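Local coordinates for protein polyketide synthase type I (Bacillus amyloliquefaciens, PDB 5KKU) that is the N-terminal dehydratase domain of a difficidin assembly-line polyketide synthase and probably removes water from the growing polyketide chain, at residues R23-H28 / I153-F158; Q29-P34 / V66-E71; D143-A148 / S200-S205. One frame throughout, in Å; residues are numbered along the deposited sequence.

Contact 1. Residues R23-H28 / I153-F158; sequences RDHRVH and IEHGEF
His-25 and His-155 meet in the cleft between the two hotdog folds of this dehydratase, where strands 25-27 and 153-155 pair antiparallel and join the halves. The strand axes approach to 4.7 Å. His-25, the predicted proton acceptor, is paired with His-155 at a non-hydrogen-bonded position. The rings meet edge-to-face: His-25 CD2 stands over one face of the His-155 ring, 3.6 Å from His-155 NE2 and offset toward the rim, with the planes 62° apart. With chi1 at -172°, the His-25 ring swings beside its own carbonyl carbon, and His-25 NE2 lies 3.6 Å from Ile-153 CG2. His-155 NE2 is itself hydrogen-bonded to OD2 of Asp-198, the predicted proton donor. Further along the same face, both methyls of Val-27 lie against Ile-153 CG1. Arg-26 and Glu-154 form the hydrogen-bonded pair, Glu-154 N reaching Arg-26 O at 2.8 Å and Arg-26 N reaching Glu-154 O at 3.2 Å. Past the end of strand 153-155, Gly-156 N donates to Asp-24 O (2.8 Å). Asp-24 OD2 takes Phe-158 N at 2.7 Å on its anti side, 24° out of the carboxylate plane, and also forms a salt bridge with Arg-23 NH1. Backbone bonds therefore fix the strand register, the Asp-24 carboxylate holds the backbone at Phe-158, and His-155 connects the two predicted catalytic residues through one ring contact and one hydrogen bond.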
loop_
_atom_site.group_PDB
_atom_site.type_symbol
_atom_site.label_atom_id
_atom_site.label_comp_id
_atom_site.label_asym_id
_atom_site.label_seq_id
_atom_site.Cartn_x
_atom_site.Cartn_y
_atom_site.Cartn_z
ATOM N N ARG A 23 12.223 -1.479 -8.693
ATOM C CA ARG A 23 12.801 -0.904 -9.841
ATOM C C ARG A 23 12.011 0.295 -10.263
ATOM O O ARG A 23 12.547 1.255 -10.687
ATOM C CB ARG A 23 12.853 -1.956 -10.904
ATOM C CG ARG A 23 13.217 -1.605 -12.311
ATOM C CD ARG A 23 12.821 -2.851 -13.055
ATOM N NE ARG A 23 12.863 -2.812 -14.475
ATOM C CZ ARG A 23 11.878 -2.463 -15.277
ATOM N NH1 ARG A 23 10.735 -2.056 -14.866
ATOM N NH2 ARG A 23 12.068 -2.549 -16.541
ATOM N N ASP A 24 10.708 0.211 -10.083
ATOM C CA ASP A 24 9.804 1.237 -10.559
ATOM C C ASP A 24 9.194 2.031 -9.398
ATOM O O ASP A 24 8.172 2.618 -9.498
ATOM C CB ASP A 24 8.737 0.623 -11.443
ATOM C CG ASP A 24 9.270 0.175 -12.790
ATOM O OD1 ASP A 24 10.415 0.447 -13.122
ATOM O OD2 ASP A 24 8.526 -0.420 -13.512
ATOM N N HIS A 25 9.886 2.005 -8.279
ATOM C CA HIS A 25 9.583 2.864 -7.139
ATOM C C HIS A 25 10.832 3.348 -6.433
ATOM O O HIS A 25 11.411 2.677 -5.602
ATOM C CB HIS A 25 8.600 2.237 -6.158
ATOM C CG HIS A 25 8.147 3.174 -5.104
ATOM N ND1 HIS A 25 8.632 3.138 -3.829
ATOM C CD2 HIS A 25 7.258 4.176 -5.131
ATOM C CE1 HIS A 25 8.066 4.080 -3.118
ATOM N NE2 HIS A 25 7.235 4.726 -3.891
ATOM N N ARG A 26 11.277 4.516 -6.795
ATOM C CA ARG A 26 12.460 5.027 -6.173
ATOM C C ARG A 26 12.233 6.357 -5.495
ATOM O O ARG A 26 11.584 7.183 -6.011
ATOM C CB ARG A 26 13.631 5.054 -7.153
ATOM C CG ARG A 26 13.616 3.992 -8.233
ATOM C CD ARG A 26 14.828 4.062 -9.125
ATOM N NE ARG A 26 14.841 2.991 -10.070
ATOM C CZ ARG A 26 15.739 2.786 -11.013
ATOM N NH1 ARG A 26 16.784 3.566 -11.149
ATOM N NH2 ARG A 26 15.589 1.777 -11.800
ATOM N N VAL A 27 12.718 6.507 -4.296
ATOM C CA VAL A 27 12.660 7.750 -3.584
ATOM C C VAL A 27 14.051 8.378 -3.410
ATOM O O VAL A 27 14.908 7.800 -2.830
ATOM C CB VAL A 27 12.003 7.499 -2.255
ATOM C CG1 VAL A 27 11.912 8.770 -1.442
ATOM C CG2 VAL A 27 10.685 6.802 -2.434
ATOM N N HIS A 28 14.253 9.574 -3.895
ATOM C CA HIS A 28 15.577 10.128 -4.112
ATOM C C HIS A 28 16.521 9.151 -4.805
ATOM O O HIS A 28 17.611 8.972 -4.412
ATOM C CB HIS A 28 16.213 10.663 -2.843
ATOM C CG HIS A 28 15.533 11.842 -2.247
ATOM N ND1 HIS A 28 14.612 11.725 -1.245
ATOM C CD2 HIS A 28 15.688 13.160 -2.453
ATOM C CE1 HIS A 28 14.216 12.913 -0.868
ATOM N NE2 HIS A 28 14.846 13.801 -1.597
ATOM N N ILE A 153 9.786 11.219 -5.329
ATOM C CA ILE A 153 9.330 9.859 -5.462
ATOM C C ILE A 153 9.036 9.549 -6.934
ATOM O O ILE A 153 8.282 10.220 -7.554
ATOM C CB ILE A 153 8.099 9.639 -4.607
ATOM C CG1 ILE A 153 8.434 9.967 -3.173
ATOM C CG2 ILE A 153 7.590 8.236 -4.749
ATOM C CD1 ILE A 153 7.299 9.762 -2.231
ATOM N N GLU A 154 9.659 8.556 -7.498
ATOM C CA GLU A 154 9.471 8.315 -8.889
ATOM C C GLU A 154 8.911 6.959 -9.235
ATOM O O GLU A 154 9.531 5.949 -9.046
ATOM C CB GLU A 154 10.746 8.560 -9.675
ATOM C CG GLU A 154 11.298 9.959 -9.626
ATOM C CD GLU A 154 10.595 10.980 -10.519
ATOM O OE1 GLU A 154 10.220 10.683 -11.654
ATOM O OE2 GLU A 154 10.469 12.110 -10.086
ATOM N N HIS A 155 7.728 6.947 -9.780
ATOM C CA HIS A 155 7.135 5.731 -10.201
ATOM C C HIS A 155 7.500 5.384 -11.620
ATOM O O HIS A 155 7.396 6.201 -12.492
ATOM C CB HIS A 155 5.638 5.820 -10.100
ATOM C CG HIS A 155 5.107 5.765 -8.713
ATOM N ND1 HIS A 155 4.981 6.879 -7.926
ATOM C CD2 HIS A 155 4.628 4.739 -7.987
ATOM C CE1 HIS A 155 4.455 6.536 -6.780
ATOM N NE2 HIS A 155 4.236 5.245 -6.788
ATOM N N GLY A 156 7.978 4.177 -11.821
ATOM C CA GLY A 156 8.192 3.590 -13.118
ATOM C C GLY A 156 7.040 2.789 -13.712
ATOM O O GLY A 156 6.023 2.689 -13.131
ATOM N N GLU A 157 7.241 2.220 -14.873
ATOM C CA GLU A 157 6.236 1.467 -15.593
ATOM C C GLU A 157 5.334 0.532 -14.809
ATOM O O GLU A 157 4.140 0.651 -14.914
ATOM C CB GLU A 157 6.852 0.787 -16.809
ATOM C CG GLU A 157 6.079 -0.334 -17.447
ATOM C CD GLU A 157 6.507 -0.656 -18.875
ATOM O OE1 GLU A 157 7.672 -0.511 -19.239
ATOM O OE2 GLU A 157 5.663 -1.074 -19.664
ATOM N N PHE A 158 5.917 -0.361 -14.051
ATOM C CA PHE A 158 5.173 -1.280 -13.297
ATOM C C PHE A 158 4.453 -0.612 -12.152
ATOM O O PHE A 158 3.434 -1.031 -11.753
ATOM C CB PHE A 158 6.183 -2.250 -12.728
ATOM C CG PHE A 158 5.617 -3.429 -12.068
ATOM C CD1 PHE A 158 5.174 -3.368 -10.806
ATOM C CD2 PHE A 158 5.595 -4.630 -12.717
ATOM C CE1 PHE A 158 4.675 -4.474 -10.205
ATOM C CE2 PHE A 158 5.106 -5.742 -12.125
ATOM C CZ PHE A 158 4.650 -5.667 -10.859
#

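Contact 2. Residues Q29-P34 / V66-E71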
loop_
_atom_site.group_PDB
_atom_site.type_symbol
_atom_site.label_atom_id
_atom_site.label_comp_id
_atom_site.label_asym_id
_atom_site.label_seq_id
_atom_site.Cartn_x
_atom_site.Cartn_y
_atom_site.Cartn_z
ATOM N N GLN A 29 16.061 8.543 -5.850
ATOM C CA GLN A 29 16.908 7.724 -6.665
ATOM C C GLN A 29 17.351 6.466 -5.972
ATOM O O GLN A 29 18.240 5.840 -6.410
ATOM C CB GLN A 29 18.080 8.534 -7.254
ATOM C CG GLN A 29 17.677 9.360 -8.462
ATOM C CD GLN A 29 18.794 10.125 -9.145
ATOM O OE1 GLN A 29 19.266 11.136 -8.644
ATOM N NE2 GLN A 29 19.187 9.668 -10.295
ATOM N N ILE A 30 16.701 6.134 -4.888
ATOM C CA ILE A 30 16.985 4.903 -4.189
ATOM C C ILE A 30 15.792 3.960 -4.299
ATOM O O ILE A 30 14.700 4.380 -4.144
ATOM C CB ILE A 30 17.374 5.148 -2.743
ATOM C CG1 ILE A 30 18.657 5.943 -2.659
ATOM C CG2 ILE A 30 17.484 3.858 -2.002
ATOM C CD1 ILE A 30 18.747 6.739 -1.406
ATOM N N ARG A 31 16.055 2.687 -4.570
ATOM C CA ARG A 31 14.993 1.695 -4.699
ATOM C C ARG A 31 14.509 1.228 -3.330
ATOM O O ARG A 31 15.285 0.701 -2.533
ATOM C CB ARG A 31 15.473 0.499 -5.523
ATOM C CG ARG A 31 15.905 0.853 -6.937
ATOM C CD ARG A 31 16.251 -0.392 -7.737
ATOM N NE ARG A 31 16.967 -0.071 -8.968
ATOM C CZ ARG A 31 17.162 -0.928 -9.964
ATOM N NH1 ARG A 31 16.694 -2.166 -9.878
ATOM N NH2 ARG A 31 17.826 -0.549 -11.047
ATOM N N VAL A 32 13.222 1.423 -3.064
ATOM C CA VAL A 32 12.631 1.022 -1.793
ATOM C C VAL A 32 11.401 0.147 -2.010
ATOM O O VAL A 32 10.898 0.033 -3.128
ATOM C CB VAL A 32 12.236 2.244 -0.944
ATOM C CG1 VAL A 32 11.668 1.798 0.395
ATOM C CG2 VAL A 32 13.435 3.160 -0.744
ATOM N N LEU A 33 10.922 -0.470 -0.935
ATOM C CA LEU A 33 9.751 -1.335 -1.006
ATOM C C LEU A 33 8.533 -0.670 -0.375
ATOM O O LEU A 33 8.516 -0.412 0.833
ATOM C CB LEU A 33 10.033 -2.674 -0.322
ATOM C CG LEU A 33 8.944 -3.742 -0.449
ATOM C CD1 LEU A 33 8.479 -3.866 -1.891
ATOM C CD2 LEU A 33 9.440 -5.081 0.076
ATOM N N PRO A 34 7.484 -0.386 -1.240
ATOM C CA PRO A 34 6.325 0.255 -0.592
ATOM C C PRO A 34 5.825 -0.549 0.604
ATOM O O PRO A 34 5.749 -1.775 0.532
ATOM C CB PRO A 34 5.260 0.275 -1.691
ATOM C CG PRO A 34 6.034 0.424 -2.942
ATOM C CD PRO A 34 7.160 -0.538 -2.731
ATOM N N VAL A 66 11.956 -1.338 3.170
ATOM C CA VAL A 66 12.840 -2.305 2.558
ATOM C C VAL A 66 13.559 -1.658 1.371
ATOM O O VAL A 66 12.962 -1.389 0.379
ATOM C CB VAL A 66 12.095 -3.571 2.111
ATOM C CG1 VAL A 66 12.938 -4.440 1.218
ATOM C CG2 VAL A 66 11.593 -4.364 3.284
ATOM N N VAL A 67 14.848 -1.392 1.518
ATOM C CA VAL A 67 15.678 -0.781 0.499
ATOM C C VAL A 67 16.628 -1.788 -0.145
ATOM O O VAL A 67 17.300 -2.480 0.525
ATOM C CB VAL A 67 16.453 0.392 1.078
ATOM C CG1 VAL A 67 17.545 0.884 0.160
ATOM C CG2 VAL A 67 15.524 1.513 1.419
ATOM N N THR A 68 16.729 -1.750 -1.458
ATOM C CA THR A 68 17.681 -2.585 -2.171
ATOM C C THR A 68 18.797 -1.815 -2.807
ATOM O O THR A 68 18.719 -0.644 -2.951
ATOM C CB THR A 68 17.033 -3.508 -3.216
ATOM O OG1 THR A 68 16.566 -2.754 -4.325
ATOM C CG2 THR A 68 15.913 -4.195 -2.649
ATOM N N SER A 69 19.827 -2.506 -3.217
ATOM C CA SER A 69 20.982 -1.913 -3.811
ATOM C C SER A 69 21.582 -2.833 -4.868
ATOM O O SER A 69 21.278 -3.976 -4.901
ATOM C CB SER A 69 21.987 -1.623 -2.716
ATOM O OG SER A 69 23.212 -1.188 -3.187
ATOM N N GLU A 70 22.427 -2.320 -5.740
ATOM C CA GLU A 70 23.255 -3.160 -6.551
ATOM C C GLU A 70 24.127 -4.069 -5.703
ATOM O O GLU A 70 24.450 -5.154 -6.094
ATOM C CB GLU A 70 24.100 -2.339 -7.472
ATOM C CG GLU A 70 23.287 -1.729 -8.569
ATOM C CD GLU A 70 23.012 -2.676 -9.711
ATOM O OE1 GLU A 70 23.658 -3.731 -9.746
ATOM O OE2 GLU A 70 22.176 -2.358 -10.568
ATOM N N GLU A 71 24.511 -3.565 -4.543
ATOM C CA GLU A 71 25.363 -4.250 -3.630
ATOM C C GLU A 71 24.684 -5.349 -2.828
ATOM O O GLU A 71 25.348 -6.216 -2.376
ATOM C CB GLU A 71 25.978 -3.268 -2.672
ATOM C CG GLU A 71 26.846 -2.191 -3.269
ATOM C CD GLU A 71 27.829 -2.712 -4.267
ATOM O OE1 GLU A 71 28.714 -3.437 -3.861
ATOM O OE2 GLU A 71 27.713 -2.432 -5.455
#
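Val-32 and Val-67 meet at the apolar centre, a non-hydrogen-bonded antiparallel pair with CG2 of Val-32 only 3.4 Å from CG2 of Val-67, closer than usual for two methyls. The other methyl of Val-67, CG1, is anti to its backbone nitrogen (chi1 168°), and this rotation sets it 3.7 Å from Ile-30 CG2. The two methyls of one valine are thus shared between two partners on strand 30-33. Leu-293 of helix 286-297 also touches Ile-30 and Val-32. On the other side of the backbone, Leu-33 runs alongside Val-66. Their CB atoms are 3.3 Å apart, again tight, while Leu-33 CD2 comes within 3.7 Å of both CB and CG1 of Val-66; Ile-21 of helix 20-23 also touches Leu-33. Backbone bonding is sparse. Thr-68 N donates to Arg-31 O at 3.0 Å with an N-H...O angle of 157°, whereas the bond from Leu-33 N to Val-66 O is weak, bent to 119°. At the polar edge, Thr-68 OG1 rests 3.6 Å from Arg-31 CB. His-17 supplies polar partners to both residues: its ND1 is hydrogen-bonded to Thr-68 OG1, and its carbonyl oxygen accepts from Arg-31 NH1. Close apolar contacts, two of them tighter than usual, and one sound backbone bond therefore hold these short strands of the N-terminal hotdog fold together, and His-17 ties the polar margin to a third part of the chain.

Contact 3. Residues D143-A148 / S200-S205; sequences DIYGIA and STLAGS
Leu-202 and Tyr-145 form the closer-packed part of this contact, between the segment leading into helix 146-150 and the loop that leaves helix 194-200. The leucine runs roughly perpendicular to the tyrosine side chain, and Leu-202 CD1 approaches the ring obliquely, 3.9 Å from Tyr-145 CE1 and 4.2 Å from Tyr-145 CD1. Although the CB of Tyr-145 is directed away from the loop, its chi1 of -81° sets the ring beside the backbone nitrogen, and the CD1 and CE1 atoms of the ring come back to the leucine. The remainder is looser. CG2 of Ile-144 reaches Leu-202 CD1 at 4.4 Å and Ser-205 CB at 4.2 Å, while Ile-147, which is partly exposed, approaches Ser-205 CB with CD1 only at 4.5 Å. No hydrogen bond spans the two segments, and they bury just 213 Å² between them. Order on the loop side is internal: a type I turn over Ser-200 to Ala-203 runs into a type II turn over Leu-202 to Ser-205. There the Ser-205 hydroxyl donates to Leu-202 O at 2.7 Å, and Ser-205 N reaches that oxygen from the same face of the carbonyl plane. Leu-202 O thus accepts two hydrogen bonds from Ser-205, which fix the turn and probably the serine side chain. Within the C-terminal hotdog fold, Tyr-145 OH is hydrogen-bonded to Asn-161 N and the tyrosine ring meets His-155 edge-to-face, while from the loop Ala-203 packs on strands 236-248 and 258-266, placing the contact between the approach to helix 146-150 and these two strands.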
loop_
_atom_site.group_PDB
_atom_site.type_symbol
_atom_site.label_atom_id
_atom_site.label_comp_id
_atom_site.label_asym_id
_atom_site.label_seq_id
_atom_site.Cartn_x
_atom_site.Cartn_y
_atom_site.Cartn_z
ATOM N N ASP A 143 -1.087 13.867 -12.966
ATOM C CA ASP A 143 -0.917 15.062 -12.168
ATOM C C ASP A 143 -0.976 14.765 -10.697
ATOM O O ASP A 143 -0.324 15.386 -9.919
ATOM C CB ASP A 143 -1.873 16.196 -12.549
ATOM C CG ASP A 143 -1.798 16.581 -14.013
ATOM O OD1 ASP A 143 -0.848 17.172 -14.481
ATOM O OD2 ASP A 143 -2.744 16.313 -14.718
ATOM N N ILE A 144 -1.804 13.820 -10.327
ATOM C CA ILE A 144 -1.834 13.323 -8.977
ATOM C C ILE A 144 -0.463 12.780 -8.564
ATOM O O ILE A 144 0.014 13.076 -7.537
ATOM C CB ILE A 144 -2.930 12.269 -8.782
ATOM C CG1 ILE A 144 -4.306 12.836 -9.093
ATOM C CG2 ILE A 144 -2.842 11.638 -7.417
ATOM C CD1 ILE A 144 -4.862 13.730 -8.060
ATOM N N TYR A 145 0.186 12.048 -9.436
ATOM C CA TYR A 145 1.511 11.537 -9.183
ATOM C C TYR A 145 2.553 12.698 -9.066
ATOM O O TYR A 145 3.626 12.535 -8.565
ATOM C CB TYR A 145 1.918 10.542 -10.271
ATOM C CG TYR A 145 1.387 9.142 -10.107
ATOM C CD1 TYR A 145 1.817 8.323 -9.081
ATOM C CD2 TYR A 145 0.443 8.650 -10.947
ATOM C CE1 TYR A 145 1.343 7.070 -8.918
ATOM C CE2 TYR A 145 -0.033 7.392 -10.785
ATOM C CZ TYR A 145 0.423 6.618 -9.765
ATOM O OH TYR A 145 -0.028 5.384 -9.586
ATOM N N GLY A 146 2.180 13.869 -9.548
ATOM C CA GLY A 146 3.026 15.020 -9.519
ATOM C C GLY A 146 3.419 15.355 -8.122
ATOM O O GLY A 146 4.413 15.941 -7.895
ATOM N N ILE A 147 2.610 14.943 -7.187
ATOM C CA ILE A 147 2.887 15.173 -5.806
ATOM C C ILE A 147 4.066 14.305 -5.342
ATOM O O ILE A 147 4.908 14.756 -4.616
ATOM C CB ILE A 147 1.627 14.991 -4.985
ATOM C CG1 ILE A 147 0.636 16.079 -5.364
ATOM C CG2 ILE A 147 1.948 15.104 -3.523
ATOM C CD1 ILE A 147 -0.807 15.766 -5.101
ATOM N N ALA A 148 4.111 13.075 -5.810
ATOM C CA ALA A 148 5.166 12.202 -5.477
ATOM C C ALA A 148 6.438 12.647 -6.179
ATOM O O ALA A 148 7.482 12.605 -5.579
ATOM C CB ALA A 148 4.804 10.784 -5.813
ATOM N N SER A 200 -3.540 3.452 -4.474
ATOM C CA SER A 200 -4.698 3.655 -3.649
ATOM C C SER A 200 -4.436 4.425 -2.374
ATOM O O SER A 200 -5.302 5.040 -1.878
ATOM C CB SER A 200 -5.375 2.348 -3.338
ATOM O OG SER A 200 -5.841 1.769 -4.483
ATOM N N THR A 201 -3.216 4.353 -1.872
ATOM C CA THR A 201 -2.826 5.155 -0.738
ATOM C C THR A 201 -2.800 6.629 -1.028
ATOM O O THR A 201 -2.641 7.393 -0.146
ATOM C CB THR A 201 -1.489 4.794 -0.103
ATOM O OG1 THR A 201 -0.419 5.253 -0.900
ATOM C CG2 THR A 201 -1.377 3.395 0.133
ATOM N N LEU A 202 -3.005 6.989 -2.273
ATOM C CA LEU A 202 -3.069 8.340 -2.707
ATOM C C LEU A 202 -4.461 8.885 -2.642
ATOM O O LEU A 202 -4.684 9.964 -3.039
ATOM C CB LEU A 202 -2.548 8.446 -4.120
ATOM C CG LEU A 202 -1.064 8.211 -4.301
ATOM C CD1 LEU A 202 -0.640 8.259 -5.734
ATOM C CD2 LEU A 202 -0.281 9.237 -3.538
ATOM N N ALA A 203 -5.393 8.114 -2.127
ATOM C CA ALA A 203 -6.762 8.585 -1.922
ATOM C C ALA A 203 -6.899 9.876 -1.120
ATOM O O ALA A 203 -6.273 10.063 -0.122
ATOM C CB ALA A 203 -7.610 7.507 -1.307
ATOM N N GLY A 204 -7.709 10.767 -1.624
ATOM C CA GLY A 204 -7.951 12.022 -0.972
ATOM C C GLY A 204 -7.030 13.105 -1.418
ATOM O O GLY A 204 -7.132 14.168 -0.942
ATOM N N SER A 205 -6.127 12.813 -2.336
ATOM C CA SER A 205 -5.220 13.818 -2.829
ATOM C C SER A 205 -5.921 15.012 -3.474
ATOM O O SER A 205 -5.452 16.115 -3.397
ATOM C CB SER A 205 -4.240 13.220 -3.802
ATOM O OG SER A 205 -3.391 12.314 -3.171
#

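From the N terminus, strand 25-27 turns directly into strand 30-33. Contact 2 closes first, pairing 29-34 with 66-71 inside the N-terminal hotdog fold, and it is nested within the much longer loop that contact 1 closes between 23-28 and 153-158. Their strands form one small antiparallel sheet in the order 66-67, 30-33, 25-27, 153-155, so contact 1 adds the strand from the C-terminal hotdog fold. Contact 3 opens at 143-148, before contact 1 has closed, and ends at 200-205; the two cross, whereas contacts 2 and 3 follow in series. Helix 146-150 is followed after a short link by strand 153-155, joining contact 3 to that shared sheet.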